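Local coordinates for protein mRNA interferase toxin YafQ (Escherichia coli, PDB 4MMG) that cleaves ribosome-bound mRNA at lysine codons followed by G or A, inhibiting translation elongation as the toxin of a type II toxin-antitoxin pair, at residues A[33-38]-A[65-70]; A[44-47]-A[51-54]; A[57-62]-A[84-89]. The protein carries 1 engineered substitution. All coordinates share one frame; numbering follows the deposited sequence.

Contact 1. Residues A[33-38]-A[65-70]; sequences KYLMTL and AHVEPD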
ATOM      1  N   LYS A  33      -3.498   6.194   6.139  1.00 10.78           N
ATOM      2  CA  LYS A  33      -4.056   5.443   7.260  1.00 10.96           C
ATOM      3  C   LYS A  33      -5.458   4.916   6.939  1.00 10.04           C
ATOM      4  O   LYS A  33      -5.780   3.772   7.275  1.00 12.02           O
ATOM      5  CB  LYS A  33      -4.064   6.298   8.530  1.00 12.81           C
ATOM      6  CG  LYS A  33      -2.653   6.570   9.062  1.00 19.62           C
ATOM      7  CD  LYS A  33      -2.651   7.586  10.190  1.00 25.94           C
ATOM      8  CE  LYS A  33      -1.224   7.882  10.625  1.00 32.77           C
ATOM      9  NZ  LYS A  33      -1.145   8.929  11.677  1.00 41.05           N
ATOM     10  N   TYR A  34      -6.273   5.724   6.267  1.00 10.96           N
ATOM     11  CA  TYR A  34      -7.634   5.296   5.954  1.00  9.96           C
ATOM     12  C   TYR A  34      -7.623   4.078   5.032  1.00 10.17           C
ATOM     13  O   TYR A  34      -8.341   3.100   5.258  1.00 10.78           O
ATOM     14  CB  TYR A  34      -8.451   6.443   5.358  1.00 11.44           C
ATOM     15  CG  TYR A  34      -9.922   6.125   5.279  1.00 15.46           C
ATOM     16  CD1 TYR A  34     -10.710   6.173   6.417  1.00 17.92           C
ATOM     17  CD2 TYR A  34     -10.515   5.749   4.078  1.00 12.42           C
ATOM     18  CE1 TYR A  34     -12.057   5.872   6.368  1.00 19.53           C
ATOM     19  CE2 TYR A  34     -11.872   5.445   4.015  1.00 12.79           C
ATOM     20  CZ  TYR A  34     -12.632   5.510   5.171  1.00 18.64           C
ATOM     21  OH  TYR A  34     -13.978   5.213   5.157  1.00 18.93           O
ATOM     22  N   LEU A  35      -6.780   4.135   4.008  1.00  8.51           N
ATOM     23  CA  LEU A  35      -6.624   3.025   3.082  1.00  8.32           C
ATOM     24  C   LEU A  35      -6.115   1.777   3.795  1.00  9.16           C
ATOM     25  O   LEU A  35      -6.641   0.677   3.601  1.00  9.32           O
ATOM     26  CB  LEU A  35      -5.672   3.422   1.960  1.00  8.88           C
ATOM     27  CG  LEU A  35      -5.226   2.316   1.009  1.00  8.49           C
ATOM     28  CD1 LEU A  35      -6.408   1.639   0.343  1.00 10.03           C
ATOM     29  CD2 LEU A  35      -4.309   2.931  -0.039  1.00  9.27           C
ATOM     30  N   MET A  36      -5.079   1.947   4.615  1.00  9.71           N
ATOM     31  CA  MET A  36      -4.547   0.822   5.376  1.00  9.73           C
ATOM     32  C   MET A  36      -5.609   0.178   6.262  1.00 10.46           C
ATOM     33  O   MET A  36      -5.670  -1.047   6.366  1.00 10.45           O
ATOM     34  CB  MET A  36      -3.355   1.253   6.225  1.00 10.29           C
ATOM     35  CG  MET A  36      -2.139   1.678   5.421  1.00 10.21           C
ATOM     36  SD  MET A  36      -0.810   2.268   6.498  1.00 15.49           S
ATOM     37  CE  MET A  36      -0.354   0.769   7.308  1.00 15.46           C
ATOM     38  N   THR A  37      -6.445   0.999   6.885  1.00 11.12           N
ATOM     39  CA  THR A  37      -7.490   0.476   7.764  1.00 10.91           C
ATOM     40  C   THR A  37      -8.516  -0.361   6.989  1.00 10.92           C
ATOM     41  O   THR A  37      -8.965  -1.410   7.466  1.00 11.53           O
ATOM     42  CB  THR A  37      -8.145   1.594   8.576  1.00 14.87           C
ATOM     43  OG1 THR A  37      -7.149   2.218   9.403  1.00 19.85           O
ATOM     44  CG2 THR A  37      -9.254   1.044   9.451  1.00 15.39           C
ATOM     45  N   LEU A  38      -8.874   0.078   5.785  1.00  9.53           N
ATOM     46  CA  LEU A  38      -9.794  -0.708   4.963  1.00 10.71           C
ATOM     47  C   LEU A  38      -9.219  -2.088   4.665  1.00  9.10           C
ATOM     48  O   LEU A  38      -9.910  -3.098   4.775  1.00  9.56           O
ATOM     49  CB  LEU A  38     -10.107   0.028   3.659  1.00  9.70           C
ATOM     50  CG  LEU A  38     -10.900   1.334   3.788  1.00  9.85           C
ATOM     51  CD1 LEU A  38     -11.065   1.971   2.411  1.00 11.37           C
ATOM     52  CD2 LEU A  38     -12.266   1.110   4.444  1.00 10.35           C
ATOM     53  N   ALA A  65      -2.378   0.446  -5.079  1.00  8.44           N
ATOM     54  CA  ALA A  65      -3.505   1.361  -4.868  1.00  9.38           C
ATOM     55  C   ALA A  65      -2.995   2.794  -4.829  1.00 10.67           C
ATOM     56  O   ALA A  65      -1.929   3.059  -4.269  1.00 10.44           O
ATOM     57  CB  ALA A  65      -4.243   1.028  -3.575  1.00  9.94           C
ATOM     58  N   HIS A  66      -3.746   3.720  -5.417  1.00  9.31           N
ATOM     59  CA  HIS A  66      -3.345   5.121  -5.407  1.00  9.71           C
ATOM     60  C   HIS A  66      -3.960   5.844  -4.220  1.00  9.51           C
ATOM     61  O   HIS A  66      -5.188   5.949  -4.122  1.00 10.65           O
ATOM     62  CB  HIS A  66      -3.782   5.818  -6.699  1.00 10.28           C
ATOM     63  CG  HIS A  66      -2.821   5.665  -7.837  1.00 10.50           C
ATOM     64  ND1 HIS A  66      -2.643   4.475  -8.513  1.00 12.21           N
ATOM     65  CD2 HIS A  66      -2.002   6.564  -8.436  1.00 13.75           C
ATOM     66  CE1 HIS A  66      -1.760   4.650  -9.480  1.00 16.63           C
ATOM     67  NE2 HIS A  66      -1.350   5.905  -9.451  1.00 17.34           N
ATOM     68  N   VAL A  67      -3.120   6.320  -3.303  1.00  8.86           N
ATOM     69  CA  VAL A  67      -3.591   7.204  -2.241  1.00  8.76           C
ATOM     70  C   VAL A  67      -3.917   8.574  -2.849  1.00 11.02           C
ATOM     71  O   VAL A  67      -4.903   9.216  -2.480  1.00 12.02           O
ATOM     72  CB  VAL A  67      -2.535   7.336  -1.116  1.00  9.45           C
ATOM     73  CG1 VAL A  67      -3.110   8.131   0.064  1.00 11.01           C
ATOM     74  CG2 VAL A  67      -2.055   5.959  -0.671  1.00 12.23           C
ATOM     75  N   GLU A  68      -3.065   9.005  -3.775  1.00 10.06           N
ATOM     76  CA  GLU A  68      -3.207  10.265  -4.517  1.00 11.62           C
ATOM     77  C   GLU A  68      -2.636   9.994  -5.911  1.00 11.80           C
ATOM     78  O   GLU A  68      -2.067   8.930  -6.135  1.00 10.89           O
ATOM     79  CB  GLU A  68      -2.411  11.374  -3.826  1.00 11.53           C
ATOM     80  CG  GLU A  68      -2.893  11.687  -2.427  1.00 11.33           C
ATOM     81  CD  GLU A  68      -2.018  12.689  -1.707  1.00 12.70           C
ATOM     82  OE1 GLU A  68      -0.969  13.103  -2.264  1.00 11.94           O
ATOM     83  OE2 GLU A  68      -2.389  13.061  -0.572  1.00 12.04           O
ATOM     84  N   PRO A  69      -2.780  10.942  -6.861  1.00 12.16           N
ATOM     85  CA  PRO A  69      -2.291  10.607  -8.206  1.00 11.88           C
ATOM     86  C   PRO A  69      -0.813  10.204  -8.271  1.00 12.27           C
ATOM     87  O   PRO A  69      -0.456   9.369  -9.104  1.00 11.96           O
ATOM     88  CB  PRO A  69      -2.533  11.899  -8.985  1.00 12.43           C
ATOM     89  CG  PRO A  69      -3.752  12.464  -8.344  1.00 13.32           C
ATOM     90  CD  PRO A  69      -3.566  12.191  -6.868  1.00 13.74           C
ATOM     91  N   ASP A  70       0.027  10.769  -7.411  1.00 10.74           N
ATOM     92  CA  ASP A  70       1.431  10.352  -7.364  1.00  9.62           C
ATOM     93  C   ASP A  70       1.841   9.907  -5.965  1.00  9.68           C
ATOM     94  O   ASP A  70       2.959  10.167  -5.517  1.00 10.27           O
ATOM     95  CB  ASP A  70       2.357  11.460  -7.885  1.00 11.12           C
ATOM     96  CG  ASP A  70       3.777  10.968  -8.160  1.00 13.62           C
ATOM     97  OD1 ASP A  70       3.947   9.792  -8.569  1.00 13.27           O
ATOM     98  OD2 ASP A  70       4.732  11.756  -7.966  1.00 14.76           O
TER

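Contact 2. Residues A[44-47]-A[51-54]; sequences LPLP and KDHP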
ATOM      1  N   LEU A  44     -13.315  -5.010   1.830  1.00  9.69           N
ATOM      2  CA  LEU A  44     -12.882  -5.190   0.447  1.00 10.33           C
ATOM      3  C   LEU A  44     -14.003  -5.823  -0.386  1.00  9.24           C
ATOM      4  O   LEU A  44     -14.785  -6.618   0.137  1.00 12.80           O
ATOM      5  CB  LEU A  44     -11.620  -6.063   0.415  1.00 11.76           C
ATOM      6  CG  LEU A  44     -10.505  -5.568   1.336  1.00 13.07           C
ATOM      7  CD1 LEU A  44      -9.360  -6.572   1.395  1.00 14.34           C
ATOM      8  CD2 LEU A  44     -10.003  -4.211   0.893  1.00 10.35           C
ATOM      9  N   PRO A  45     -14.076  -5.495  -1.691  1.00  9.48           N
ATOM     10  CA  PRO A  45     -13.126  -4.683  -2.461  1.00  9.68           C
ATOM     11  C   PRO A  45     -13.092  -3.196  -2.121  1.00 10.00           C
ATOM     12  O   PRO A  45     -14.103  -2.597  -1.721  1.00  9.35           O
ATOM     13  CB  PRO A  45     -13.620  -4.852  -3.903  1.00 11.04           C
ATOM     14  CG  PRO A  45     -15.075  -5.133  -3.760  1.00 10.14           C
ATOM     15  CD  PRO A  45     -15.150  -6.022  -2.553  1.00 10.16           C
ATOM     16  N   LEU A  46     -11.903  -2.615  -2.292  1.00  9.45           N
ATOM     17  CA  LEU A  46     -11.686  -1.189  -2.126  1.00  9.59           C
ATOM     18  C   LEU A  46     -12.565  -0.398  -3.081  1.00 10.66           C
ATOM     19  O   LEU A  46     -12.907  -0.880  -4.173  1.00 10.03           O
ATOM     20  CB  LEU A  46     -10.220  -0.860  -2.411  1.00  9.90           C
ATOM     21  CG  LEU A  46      -9.194  -1.362  -1.403  1.00  9.61           C
ATOM     22  CD1 LEU A  46      -7.798  -1.055  -1.940  1.00 11.48           C
ATOM     23  CD2 LEU A  46      -9.409  -0.673  -0.066  1.00 11.72           C
ATOM     24  N   PRO A  47     -12.927   0.826  -2.684  1.00 10.66           N
ATOM     25  CA  PRO A  47     -13.702   1.643  -3.623  1.00  9.12           C
ATOM     26  C   PRO A  47     -12.862   2.059  -4.833  1.00  9.03           C
ATOM     27  O   PRO A  47     -11.616   2.056  -4.799  1.00 10.15           O
ATOM     28  CB  PRO A  47     -14.120   2.850  -2.780  1.00 10.33           C
ATOM     29  CG  PRO A  47     -13.091   2.928  -1.695  1.00 10.12           C
ATOM     30  CD  PRO A  47     -12.667   1.523  -1.410  1.00 10.65           C
ATOM     31  N   LYS A  51      -8.239   2.976  -7.549  1.00 10.64           N
ATOM     32  CA  LYS A  51      -7.721   2.391  -8.790  1.00 10.30           C
ATOM     33  C   LYS A  51      -6.885   1.144  -8.509  1.00 12.01           C
ATOM     34  O   LYS A  51      -5.842   0.912  -9.134  1.00 12.78           O
ATOM     35  CB  LYS A  51      -6.897   3.428  -9.561  1.00 12.89           C
ATOM     36  CG  LYS A  51      -7.659   4.701  -9.906  1.00 16.93           C
ATOM     37  CD  LYS A  51      -8.704   4.425 -10.965  1.00 21.91           C
ATOM     38  CE  LYS A  51      -9.173   5.714 -11.621  1.00 29.00           C
ATOM     39  NZ  LYS A  51      -9.869   5.436 -12.909  1.00 35.28           N
ATOM     40  N   ASP A  52      -7.358   0.340  -7.564  1.00 10.46           N
ATOM     41  CA  ASP A  52      -6.610  -0.818  -7.109  1.00 10.76           C
ATOM     42  C   ASP A  52      -6.445  -1.857  -8.215  1.00 12.78           C
ATOM     43  O   ASP A  52      -7.404  -2.187  -8.918  1.00 13.78           O
ATOM     44  CB  ASP A  52      -7.311  -1.442  -5.908  1.00 10.16           C
ATOM     45  CG  ASP A  52      -6.505  -2.540  -5.287  1.00 11.28           C
ATOM     46  OD1 ASP A  52      -5.440  -2.241  -4.694  1.00 13.57           O
ATOM     47  OD2 ASP A  52      -6.925  -3.709  -5.409  1.00 14.09           O
ATOM     48  N   HIS A  53      -5.233  -2.385  -8.361  1.00 11.60           N
ATOM     49  CA  HIS A  53      -4.967  -3.382  -9.399  1.00 13.28           C
ATOM     50  C   HIS A  53      -3.703  -4.179  -9.121  1.00 12.28           C
ATOM     51  O   HIS A  53      -2.810  -3.711  -8.401  1.00 12.09           O
ATOM     52  CB  HIS A  53      -4.876  -2.711 -10.779  1.00 13.07           C
ATOM     53  CG  HIS A  53      -3.684  -1.826 -10.951  1.00 13.11           C
ATOM     54  ND1 HIS A  53      -3.712  -0.477 -10.671  1.00 17.67           N
ATOM     55  CD2 HIS A  53      -2.434  -2.092 -11.397  1.00 13.32           C
ATOM     56  CE1 HIS A  53      -2.527   0.049 -10.934  1.00 18.15           C
ATOM     57  NE2 HIS A  53      -1.732  -0.912 -11.370  1.00 19.41           N
ATOM     58  N   PRO A  54      -3.613  -5.394  -9.689  1.00 13.20           N
ATOM     59  CA  PRO A  54      -2.404  -6.204  -9.508  1.00 14.41           C
ATOM     60  C   PRO A  54      -1.231  -5.663 -10.318  1.00 12.11           C
ATOM     61  O   PRO A  54      -1.420  -4.944 -11.308  1.00 14.09           O
ATOM     62  CB  PRO A  54      -2.826  -7.581 -10.033  1.00 12.99           C
ATOM     63  CG  PRO A  54      -3.914  -7.293 -11.018  1.00 14.41           C
ATOM     64  CD  PRO A  54      -4.660  -6.124 -10.428  1.00 13.23           C
TER
HETATM   65  O   HOH W   1     -10.081   0.448  -6.492  1.00 12.98           O

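Contact 3. Residues A[57-62]-A[84-89]; sequences GSWKGY and FERTGT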
ATOM      1  N   GLY A  57       5.914  -7.760 -13.538  1.00 14.85           N
ATOM      2  CA  GLY A  57       7.343  -7.498 -13.516  1.00 14.06           C
ATOM      3  C   GLY A  57       7.936  -7.784 -12.151  1.00 12.57           C
ATOM      4  O   GLY A  57       7.572  -8.771 -11.511  1.00 14.27           O
ATOM      5  N   SER A  58       8.827  -6.907 -11.691  1.00 13.09           N
ATOM      6  CA  SER A  58       9.481  -7.083 -10.400  1.00 12.84           C
ATOM      7  C   SER A  58       8.486  -7.093  -9.238  1.00 14.41           C
ATOM      8  O   SER A  58       8.811  -7.567  -8.149  1.00 16.06           O
ATOM      9  CB  SER A  58      10.522  -5.987 -10.166  1.00 14.99           C
ATOM     10  OG  SER A  58      11.542  -5.999 -11.158  1.00 17.09           O
ATOM     11  N   TRP A  59       7.286  -6.563  -9.466  1.00 12.87           N
ATOM     12  CA  TRP A  59       6.271  -6.498  -8.413  1.00 11.53           C
ATOM     13  C   TRP A  59       5.164  -7.534  -8.576  1.00 11.84           C
ATOM     14  O   TRP A  59       4.096  -7.420  -7.968  1.00 11.78           O
ATOM     15  CB  TRP A  59       5.673  -5.096  -8.318  1.00 10.87           C
ATOM     16  CG  TRP A  59       6.602  -4.058  -7.751  1.00 12.66           C
ATOM     17  CD1 TRP A  59       7.077  -2.942  -8.385  1.00 16.58           C
ATOM     18  CD2 TRP A  59       7.150  -4.036  -6.433  1.00 13.18           C
ATOM     19  NE1 TRP A  59       7.891  -2.228  -7.535  1.00 15.38           N
ATOM     20  CE2 TRP A  59       7.954  -2.882  -6.332  1.00 13.98           C
ATOM     21  CE3 TRP A  59       7.038  -4.878  -5.325  1.00 14.78           C
ATOM     22  CZ2 TRP A  59       8.645  -2.557  -5.165  1.00 16.93           C
ATOM     23  CZ3 TRP A  59       7.733  -4.556  -4.171  1.00 17.06           C
ATOM     24  CH2 TRP A  59       8.519  -3.406  -4.098  1.00 15.15           C
ATOM     25  N   LYS A  60       5.418  -8.555  -9.385  1.00 13.05           N
ATOM     26  CA  LYS A  60       4.465  -9.649  -9.547  1.00 13.86           C
ATOM     27  C   LYS A  60       4.078 -10.233  -8.185  1.00 12.71           C
ATOM     28  O   LYS A  60       4.938 -10.425  -7.326  1.00 13.92           O
ATOM     29  CB  LYS A  60       5.075 -10.736 -10.441  1.00 17.04           C
ATOM     30  CG  LYS A  60       4.148 -11.905 -10.739  1.00 24.05           C
ATOM     31  CD  LYS A  60       4.855 -12.917 -11.638  1.00 27.36           C
ATOM     32  CE  LYS A  60       4.174 -14.278 -11.619  1.00 35.26           C
ATOM     33  NZ  LYS A  60       2.898 -14.295 -12.385  1.00 38.15           N
ATOM     34  N   GLY A  61       2.783 -10.467  -7.985  1.00 13.01           N
ATOM     35  CA  GLY A  61       2.284 -10.978  -6.717  1.00 15.99           C
ATOM     36  C   GLY A  61       1.779  -9.891  -5.780  1.00 15.00           C
ATOM     37  O   GLY A  61       1.095 -10.187  -4.794  1.00 14.21           O
ATOM     38  N   TYR A  62       2.127  -8.641  -6.079  1.00 12.26           N
ATOM     39  CA  TYR A  62       1.701  -7.488  -5.282  1.00 10.64           C
ATOM     40  C   TYR A  62       0.594  -6.703  -5.988  1.00 12.00           C
ATOM     41  O   TYR A  62       0.263  -6.982  -7.150  1.00 12.33           O
ATOM     42  CB  TYR A  62       2.894  -6.565  -5.009  1.00  9.39           C
ATOM     43  CG  TYR A  62       3.955  -7.147  -4.097  1.00 10.47           C
ATOM     44  CD1 TYR A  62       4.968  -7.950  -4.599  1.00 10.90           C
ATOM     45  CD2 TYR A  62       3.943  -6.882  -2.733  1.00 11.47           C
ATOM     46  CE1 TYR A  62       5.947  -8.469  -3.765  1.00 13.01           C
ATOM     47  CE2 TYR A  62       4.908  -7.398  -1.890  1.00 12.78           C
ATOM     48  CZ  TYR A  62       5.908  -8.194  -2.412  1.00 14.42           C
ATOM     49  OH  TYR A  62       6.875  -8.702  -1.570  1.00 16.89           O
ATOM     50  N   PHE A  84       2.081  -4.772   3.958  1.00  8.09           N
ATOM     51  CA  PHE A  84       2.364  -3.437   3.447  1.00  8.21           C
ATOM     52  C   PHE A  84       3.825  -3.377   3.019  1.00  9.86           C
ATOM     53  O   PHE A  84       4.729  -3.541   3.841  1.00  9.72           O
ATOM     54  CB  PHE A  84       2.025  -2.397   4.512  1.00  8.29           C
ATOM     55  CG  PHE A  84       0.567  -2.370   4.858  1.00  7.86           C
ATOM     56  CD1 PHE A  84      -0.349  -1.808   3.986  1.00  9.23           C
ATOM     57  CD2 PHE A  84       0.109  -2.933   6.035  1.00 10.37           C
ATOM     58  CE1 PHE A  84      -1.698  -1.789   4.288  1.00 10.72           C
ATOM     59  CE2 PHE A  84      -1.238  -2.925   6.351  1.00 10.00           C
ATOM     60  CZ  PHE A  84      -2.147  -2.345   5.474  1.00 10.63           C
ATOM     61  N   GLU A  85       4.062  -3.158   1.729  1.00  9.79           N
ATOM     62  CA  GLU A  85       5.394  -3.350   1.155  1.00  9.93           C
ATOM     63  C   GLU A  85       6.189  -2.072   0.906  1.00 10.30           C
ATOM     64  O   GLU A  85       7.338  -1.964   1.343  1.00 10.66           O
ATOM     65  CB  GLU A  85       5.299  -4.183  -0.124  1.00  9.99           C
ATOM     66  CG  GLU A  85       6.634  -4.632  -0.665  1.00 11.98           C
ATOM     67  CD  GLU A  85       7.336  -5.640   0.232  1.00 12.97           C
ATOM     68  OE1 GLU A  85       6.679  -6.274   1.086  1.00 12.59           O
ATOM     69  OE2 GLU A  85       8.573  -5.803   0.075  1.00 17.64           O
ATOM     70  N   ARG A  86       5.604  -1.129   0.171  1.00  9.42           N
ATOM     71  CA  ARG A  86       6.231   0.168  -0.080  1.00  9.29           C
ATOM     72  C   ARG A  86       5.168   1.239  -0.212  1.00  9.24           C
ATOM     73  O   ARG A  86       4.012   0.944  -0.535  1.00  9.40           O
ATOM     74  CB  ARG A  86       7.065   0.156  -1.371  1.00 10.01           C
ATOM     75  CG  ARG A  86       8.372  -0.621  -1.279  1.00 11.95           C
ATOM     76  CD  ARG A  86       9.481   0.054  -2.068  1.00 14.84           C
ATOM     77  NE  ARG A  86       9.821   1.367  -1.522  1.00 12.11           N
ATOM     78  CZ  ARG A  86      10.651   2.225  -2.106  1.00 13.05           C
ATOM     79  NH1 ARG A  86      11.218   1.920  -3.265  1.00 16.35           N
ATOM     80  NH2 ARG A  86      10.894   3.398  -1.543  1.00 15.56           N
ATOM     81  N   THR A  87       5.559   2.482   0.031  1.00  9.26           N
ATOM     82  CA  THR A  87       4.710   3.613  -0.318  1.00  9.62           C
ATOM     83  C   THR A  87       5.557   4.806  -0.749  1.00 10.25           C
ATOM     84  O   THR A  87       6.645   5.032  -0.214  1.00 12.36           O
ATOM     85  CB  THR A  87       3.719   3.975   0.821  1.00 10.50           C
ATOM     86  OG1 THR A  87       2.760   4.917   0.333  1.00  9.74           O
ATOM     87  CG2 THR A  87       4.439   4.574   2.018  1.00 11.09           C
ATOM     88  N   GLY A  88       5.075   5.551  -1.739  1.00  7.91           N
ATOM     89  CA  GLY A  88       5.802   6.702  -2.234  1.00  9.89           C
ATOM     90  C   GLY A  88       5.341   7.082  -3.623  1.00  9.13           C
ATOM     91  O   GLY A  88       4.247   6.716  -4.047  1.00  9.18           O
ATOM     92  N   THR A  89       6.185   7.813  -4.340  1.00  9.32           N
ATOM     93  CA  THR A  89       5.865   8.227  -5.695  1.00  8.79           C
ATOM     94  C   THR A  89       5.978   7.046  -6.642  1.00  9.06           C
ATOM     95  O   THR A  89       6.624   6.041  -6.339  1.00  9.78           O
ATOM     96  CB  THR A  89       6.811   9.328  -6.204  1.00  9.43           C
ATOM     97  OG1 THR A  89       8.142   8.809  -6.272  1.00 10.64           O
ATOM     98  CG2 THR A  89       6.778  10.558  -5.294  1.00 12.29           C
TER

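Contact 1. Residues A[33-38]-A[65-70]
Leu35 reaches out from helix 29-40 to Ala65 of strand 63-66 and Val67 at the corner that follows, one of the places where the helical layer of this RelE-family fold lies against its mixed beta-sheet. A single methyl carries the contact. CD2 of Leu35 comes within 3.8 Å of Val67 CG2 and 4.0 Å of Ala65 CB, sitting between the methyls of the two residues. Both torsions matter here: with CG turned opposite the backbone N (chi1 171°), the leucine extends off the helix toward the strand, and chi2 (57°) then sets which methyl arrives, sending CD2 there while CD1 goes to Leu46 in the loop after the helix.

Ala65 points its CB toward the helix and sits buried. Val67 approaches at a slant instead: CG2, opposite the carbonyl carbon, meets the leucine, and Val67 also packs on Lys31 and Leu32 of the same helix. Here the chain turns a corner, and Val67 and Glu68 together face Trp71 in a classic beta bulge. Beyond that corner Glu68 makes a salt bridge to Lys27, in the link between helices 13-24 and 29-40. The contact is wholly apolar, with no hydrogen bond between the segments.

Within the helix, Lys33 O accepts two bonds from Thr37, from opposite faces of its carbonyl plane: the backbone N at 2.9 Å, and OG1 at 3.0 Å from a position 37° out of that plane.

Contact 2. Residues A[44-47]-A[51-54]
The side chains of Asp52, with its flat carboxylate, and Leu46 cross at about a right angle, CD1 of Leu46 lying 3.8 Å from Asp52 OD1 and 3.9 Å from Asp52 CG. The methyl thus touches the carboxylate carbon as well as one oxygen, a van der Waals contact with a charged group whose bonds lie elsewhere: OD1 to the hydroxyl of Tyr75 and OD2 in a salt bridge to Arg63. Those two partners probably hold the rotation of the carboxylate. The other flat group is the imidazole of His53, which has Lys51 O at its edge, in the ring plane. ND1 donates to that oxygen over 3.0 Å with an N-H...O angle of 164°, a nearly straight bond that ties the ring back to the loop just before its strand.

Asp52 holds its CG opposite the backbone N (chi1 -173°), and this brings the carboxylate against Leu46 CD1, where OD1 also meets Tyr75. The backbones are joined less directly. One water receives the N-H of Asp52 at 2.9 Å and donates to Pro47 O at 2.8 Å, bridging two backbone segments that come no closer here than 4.5 Å, between Pro47 O and Lys51 N.

Leu46 also packs on Leu38 of helix 29-40 and on Tyr75 of strand 71-77, while Asp52 rests on Ala65. The loop therefore lies between the end of that helix and edge strand 53-54, whose His53 pairs through its backbone with Asp64 of strand 63-66.

Contact 3. Residues A[57-62]-A[84-89]
Glu85 leaves strand 81-88 toward the loop before strand 63-66 and runs in among the aromatic rings of Trp59 and Tyr62. Its CB already lies 3.7 Å from Tyr62 CE2. The next carbon is shared: CG is 3.5 Å from the same Tyr62 CE2 and 3.7 Å from Trp59 CZ3, meeting both rings obliquely. A bend at chi2 (68°) then carries CD along the tyrosine to 3.6 Å from Tyr62 OH, with the carboxylate plane turned 54° from the ring. At the tip OE1 forms a salt bridge with Arg83.

The two aromatic rings also brace each other, Trp59 CE3 standing 3.8 Å above one face of Tyr62, toward its rim. A type II turn from Trp59 to Tyr62 brings them together. Farther along the indole, CH2 touches Arg86 CG at 4.0 Å, leaving the guanidinium to pair through NE with Asp18 of helix 13-24.

Glu85 and Arg86 form a classic beta bulge opposite Ile74, which lets consecutive side chains both face this loop. Trp59 and Tyr62 pack on Ile74 of strand 71-77 as well, and the indole NE1 bonds to Leu93 O, joining the loop to C-terminal helix 90-94, which starts with Gln90, the engineered replacement at the inferred proton-donor position.

From the N terminus, strand 8-11 and helix 13-24 come first, then helix 29-40, whose segment 33-38 opens contact 1. The loop that contact 1 closes at 65-70 contains the whole of contact 2, a short closure between the loop leaving the helix and edge strand 53-54. The two contacts touch each other. Contact 3 opens at 57-62, inside the same loop, and closes only at 84-89, so it crosses contact 1 and follows contact 2 in series. Contacts 1 and 3 lie on opposite sides of the chain's centre: one sets helix 29-40 against the sheet, the other fastens the 57-62 loop to strand 81-88.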